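Local coordinates for SusD homolog (Bacteroides thetaiotaomicron VPI-5482, PDB 3FDH), which probably binds glycans at the cell surface for uptake, as a predicted outer-membrane lipoprotein of the SusD/RagB family, at residues A[113-117]-A[164-168]; A[120-125]-A[157-161]. One frame throughout, in Å; residues are numbered along the deposited sequence.

Contact 1 of 2, residues A[113-117]-A[164-168]; sequences EVMAA and YLDDA
A116 sets its methyl over one face of the Y164 ring, a CH-pi contact at one of the points where helix 106-127 meets helix 154-171. The A116 CB atom sits 3.8 Å from the centroid of the Y164 ring, 11° off its normal. Y164 OH bonds to R90 of helix 76-95.

Further apolar contacts follow: A117 CB rests against L165 CD2 at 3.7 Å, and V114 CG2 presses on A168 CB at 3.5 Å, tighter than usual for two carbons. V114 holds CG2 anti to the carbonyl carbon, which sets it against that methyl. V114 also touches W194 and F197 of helix 191-208.

The polar part belongs to E113, whose extended chain reaches across D167 at about a right angle, CD lying 3.5 Å from D167 CB. The two carboxylate planes stand 45° apart and E113 OE2 is 4.1 Å from D167 OD2, so two probably negative groups are neighbours. One water lies between them, donating to E113 OE2 at 2.6 Å and to D167 OD2 at 2.8 Å, while E113 OE1 accepts from N171.

The axes run antiparallel at 164° and approach to 8.2 Å, a closeness that small alanine side chains allow, in a pair consistent with the TPR-like fold of SusD relatives. With both carboxylates gripping one water, their repulsion is probably eased, and E113 can stay buried with both oxygens bonded.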
loop_
_atom_site.group_PDB
_atom_site.type_symbol
_atom_site.label_atom_id
_atom_site.label_comp_id
_atom_site.label_asym_id
_atom_site.label_seq_id
_atom_site.Cartn_x
_atom_site.Cartn_y
_atom_site.Cartn_z
ATOM N N GLU A 113 -18.183 -6.333 3.853
ATOM C CA GLU A 113 -17.622 -7.549 3.236
ATOM C C GLU A 113 -16.351 -7.185 2.484
ATOM O O GLU A 113 -15.347 -7.900 2.526
ATOM C CB GLU A 113 -18.649 -8.243 2.329
ATOM C CG GLU A 113 -19.653 -9.039 3.162
ATOM C CD GLU A 113 -20.941 -9.441 2.443
ATOM O OE1 GLU A 113 -21.306 -8.798 1.445
ATOM O OE2 GLU A 113 -21.621 -10.382 2.932
ATOM N N VAL A 114 -16.382 -6.021 1.868
ATOM C CA VAL A 114 -15.204 -5.496 1.177
ATOM C C VAL A 114 -14.087 -5.193 2.210
ATOM O O VAL A 114 -12.907 -5.487 2.007
ATOM C CB VAL A 114 -15.541 -4.233 0.333
ATOM C CG1 VAL A 114 -14.222 -3.544 -0.205
ATOM C CG2 VAL A 114 -16.487 -4.596 -0.820
HETATM N N MSE A 115 -14.461 -4.632 3.347
HETATM C CA MSE A 115 -13.428 -4.313 4.339
HETATM C C MSE A 115 -12.897 -5.585 4.950
HETATM O O MSE A 115 -11.739 -5.644 5.360
HETATM C CB MSE A 115 -13.933 -3.397 5.452
HETATM C CG MSE A 115 -14.340 -2.007 5.014
HETATM SE SE MSE A 115 -12.745 -1.004 4.695
HETATM C CE MSE A 115 -12.562 -1.113 2.809
ATOM N N ALA A 116 -13.744 -6.602 5.003
ATOM C CA ALA A 116 -13.329 -7.895 5.604
ATOM C C ALA A 116 -12.271 -8.505 4.672
ATOM O O ALA A 116 -11.246 -9.017 5.104
ATOM C CB ALA A 116 -14.505 -8.835 5.779
ATOM N N ALA A 117 -12.560 -8.427 3.381
ATOM C CA ALA A 117 -11.682 -8.972 2.359
ATOM C C ALA A 117 -10.350 -8.268 2.428
ATOM O O ALA A 117 -9.289 -8.881 2.358
ATOM C CB ALA A 117 -12.299 -8.805 0.953
ATOM N N TYR A 164 -15.616 -13.163 0.054
ATOM C CA TYR A 164 -16.124 -11.920 0.613
ATOM C C TYR A 164 -16.451 -10.912 -0.476
ATOM O O TYR A 164 -17.453 -10.194 -0.411
ATOM C CB TYR A 164 -15.173 -11.283 1.624
ATOM C CG TYR A 164 -15.333 -11.799 3.048
ATOM C CD1 TYR A 164 -16.571 -11.887 3.640
ATOM C CD2 TYR A 164 -14.220 -12.117 3.820
ATOM C CE1 TYR A 164 -16.705 -12.338 4.942
ATOM C CE2 TYR A 164 -14.344 -12.561 5.130
ATOM C CZ TYR A 164 -15.580 -12.670 5.683
ATOM O OH TYR A 164 -15.703 -13.126 6.986
ATOM N N LEU A 165 -15.599 -10.863 -1.489
ATOM C CA LEU A 165 -15.751 -9.879 -2.573
ATOM C C LEU A 165 -16.958 -10.259 -3.420
ATOM O O LEU A 165 -17.756 -9.412 -3.816
ATOM C CB LEU A 165 -14.479 -9.756 -3.431
ATOM C CG LEU A 165 -13.292 -9.063 -2.720
ATOM C CD1 LEU A 165 -12.021 -9.074 -3.567
ATOM C CD2 LEU A 165 -13.693 -7.629 -2.303
ATOM N N ASP A 166 -17.136 -11.549 -3.623
ATOM C CA ASP A 166 -18.286 -12.000 -4.417
ATOM C C ASP A 166 -19.563 -11.680 -3.667
ATOM O O ASP A 166 -20.554 -11.233 -4.249
ATOM C CB ASP A 166 -18.186 -13.476 -4.756
ATOM C CG ASP A 166 -17.138 -13.759 -5.807
ATOM O OD1 ASP A 166 -16.776 -12.844 -6.589
ATOM O OD2 ASP A 166 -16.689 -14.920 -5.843
ATOM N N ASP A 167 -19.525 -11.880 -2.357
ATOM C CA ASP A 167 -20.700 -11.596 -1.510
ATOM C C ASP A 167 -21.003 -10.121 -1.622
ATOM O O ASP A 167 -22.134 -9.696 -1.800
ATOM C CB ASP A 167 -20.430 -11.904 -0.046
ATOM C CG ASP A 167 -20.361 -13.389 0.253
ATOM O OD1 ASP A 167 -20.738 -14.200 -0.612
ATOM O OD2 ASP A 167 -19.924 -13.745 1.373
ATOM N N ALA A 168 -19.940 -9.350 -1.473
ATOM C CA ALA A 168 -20.024 -7.893 -1.581
ATOM C C ALA A 168 -20.644 -7.427 -2.900
ATOM O O ALA A 168 -21.505 -6.532 -2.939
ATOM C CB ALA A 168 -18.631 -7.263 -1.420
HETATM O O HOH W 1 -20.088 -12.320 3.751
#

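Contact 2 of 2, residues A[120-125]-A[157-161]; sequences CALIAD and IYTQI
I161 fills the tight middle of this contact: its CD1 methyl comes within 3.4 Å of A121 CA, and its CG1 packs against C120 CB at 3.5 Å. Having CG1 anti to the carbonyl carbon (chi1 -70°) turns that branch toward helix 106-127. One turn back, I157 sets CG2 on the methyl of A124, 3.6 Å from its CB. The same I161 CD1 also lies over the centre of the Y158 ring, 3.7 Å above its plane.

Packing is looser where I123 CG2 and I157 CD1 stand 4.3 Å apart, and where A124 CB is 4.5 Å from I161 CD1. No solvent-exposed residue takes part; the partly exposed Q160 lies beyond the contact.

At the other flank Y158 OH donates to the syn lone pair of D125 OD1 at 2.6 Å, the acceptor lying in the ring plane and the carboxylate turned 32° from it. D125 has further partners: OD1 accepts from W494, and OD2 forms a salt bridge with R208. A phenylalanine in place of Y158 would probably leave D125 OD1 short of one donor in a buried setting.

The chemistry thus pairs an alanine-isoleucine seam with a buried carboxylate whose charge R208 probably balances, tying the two helices to helix 191-208 and the C-terminal region.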
loop_
_atom_site.group_PDB
_atom_site.type_symbol
_atom_site.label_atom_id
_atom_site.label_comp_id
_atom_site.label_asym_id
_atom_site.label_seq_id
_atom_site.Cartn_x
_atom_site.Cartn_y
_atom_site.Cartn_z
ATOM N N CYS A 120 -8.369 -9.285 5.478
ATOM C CA CYS A 120 -7.891 -10.665 5.362
ATOM C C CYS A 120 -6.675 -10.705 4.484
ATOM O O CYS A 120 -5.733 -11.468 4.711
ATOM C CB CYS A 120 -8.951 -11.594 4.773
ATOM S SG CYS A 120 -10.284 -12.021 5.956
ATOM N N ALA A 121 -6.697 -9.867 3.473
ATOM C CA ALA A 121 -5.584 -9.803 2.508
ATOM C C ALA A 121 -4.332 -9.276 3.181
ATOM O O ALA A 121 -3.218 -9.751 2.936
ATOM C CB ALA A 121 -5.956 -8.920 1.332
ATOM N N LEU A 122 -4.503 -8.275 4.031
ATOM C CA LEU A 122 -3.320 -7.708 4.747
ATOM C C LEU A 122 -2.722 -8.807 5.603
ATOM O O LEU A 122 -1.517 -8.995 5.708
ATOM C CB LEU A 122 -3.703 -6.463 5.580
ATOM C CG LEU A 122 -4.026 -5.184 4.801
ATOM C CD1 LEU A 122 -4.682 -4.133 5.711
ATOM C CD2 LEU A 122 -2.779 -4.620 4.111
ATOM N N ILE A 123 -3.596 -9.597 6.185
ATOM C CA ILE A 123 -3.121 -10.684 7.030
ATOM C C ILE A 123 -2.322 -11.668 6.183
ATOM O O ILE A 123 -1.185 -12.072 6.497
ATOM C CB ILE A 123 -4.287 -11.460 7.712
ATOM C CG1 ILE A 123 -4.935 -10.628 8.825
ATOM C CG2 ILE A 123 -3.778 -12.736 8.349
ATOM C CD1 ILE A 123 -6.171 -11.281 9.437
ATOM N N ALA A 124 -2.974 -12.098 5.123
ATOM C CA ALA A 124 -2.405 -13.130 4.266
ATOM C C ALA A 124 -1.140 -12.643 3.604
ATOM O O ALA A 124 -0.160 -13.343 3.537
ATOM C CB ALA A 124 -3.440 -13.632 3.221
ATOM N N ASP A 125 -1.159 -11.421 3.120
ATOM C CA ASP A 125 0.002 -10.883 2.369
ATOM C C ASP A 125 1.244 -10.679 3.219
ATOM O O ASP A 125 2.401 -10.969 2.794
ATOM C CB ASP A 125 -0.359 -9.590 1.675
ATOM C CG ASP A 125 -1.279 -9.819 0.545
ATOM O OD1 ASP A 125 -1.390 -10.977 0.065
ATOM O OD2 ASP A 125 -1.930 -8.831 0.159
ATOM N N ILE A 157 -6.993 -18.457 3.025
ATOM C CA ILE A 157 -7.376 -17.085 3.372
ATOM C C ILE A 157 -7.824 -16.408 2.084
ATOM O O ILE A 157 -8.852 -15.722 2.038
ATOM C CB ILE A 157 -6.238 -16.302 4.094
ATOM C CG1 ILE A 157 -5.886 -16.945 5.443
ATOM C CG2 ILE A 157 -6.691 -14.795 4.293
ATOM C CD1 ILE A 157 -4.657 -16.338 6.139
ATOM N N TYR A 158 -7.076 -16.626 1.009
ATOM C CA TYR A 158 -7.425 -16.025 -0.294
ATOM C C TYR A 158 -8.780 -16.511 -0.824
ATOM O O TYR A 158 -9.544 -15.738 -1.426
ATOM C CB TYR A 158 -6.313 -16.104 -1.349
ATOM C CG TYR A 158 -5.531 -14.786 -1.366
ATOM C CD1 TYR A 158 -4.461 -14.565 -0.537
ATOM C CD2 TYR A 158 -5.948 -13.748 -2.140
ATOM C CE1 TYR A 158 -3.797 -13.364 -0.529
ATOM C CE2 TYR A 158 -5.318 -12.530 -2.120
ATOM C CZ TYR A 158 -4.228 -12.342 -1.319
ATOM O OH TYR A 158 -3.590 -11.130 -1.336
ATOM N N THR A 159 -9.108 -17.767 -0.558
ATOM C CA THR A 159 -10.409 -18.262 -0.958
ATOM C C THR A 159 -11.480 -17.452 -0.220
ATOM O O THR A 159 -12.500 -17.107 -0.787
ATOM C CB THR A 159 -10.581 -19.744 -0.640
ATOM O OG1 THR A 159 -9.676 -20.491 -1.465
ATOM C CG2 THR A 159 -12.016 -20.183 -0.930
ATOM N N GLN A 160 -11.206 -17.126 1.039
ATOM C CA GLN A 160 -12.149 -16.373 1.878
ATOM C C GLN A 160 -12.246 -14.948 1.404
ATOM O O GLN A 160 -13.305 -14.337 1.384
ATOM C CB GLN A 160 -11.758 -16.413 3.355
ATOM C CG GLN A 160 -11.834 -17.799 3.941
ATOM C CD GLN A 160 -11.246 -17.898 5.353
ATOM O OE1 GLN A 160 -11.824 -17.402 6.330
ATOM N NE2 GLN A 160 -10.136 -18.624 5.470
ATOM N N ILE A 161 -11.124 -14.450 0.938
ATOM C CA ILE A 161 -11.047 -13.083 0.433
ATOM C C ILE A 161 -11.934 -12.909 -0.796
ATOM O O ILE A 161 -12.778 -11.989 -0.887
ATOM C CB ILE A 161 -9.599 -12.703 0.101
ATOM C CG1 ILE A 161 -8.811 -12.572 1.403
ATOM C CG2 ILE A 161 -9.533 -11.426 -0.693
ATOM C CD1 ILE A 161 -7.285 -12.516 1.233
#

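How the contacts relate
Both contacts join helix 106-127 to helix 154-171, an antiparallel pair: going forward along the first helix means going back along the second, so contact 2 pairs segments closer together in sequence. Their centres are about 11 Å apart and they meet directly, A117 CB lying 3.7 Å from I161 O and Y164 CE2 4.2 Å from C120 SG. The axes separate from 8.2 Å in contact 1 to 9.5 Å in contact 2, where isoleucines and Y158 stand opposite the alanines. Helices 76-95 and 191-208 touch both. Such paired antiparallel helices are consistent with the TPR-like helical architecture of SusD proteins; no ligand marks either contact.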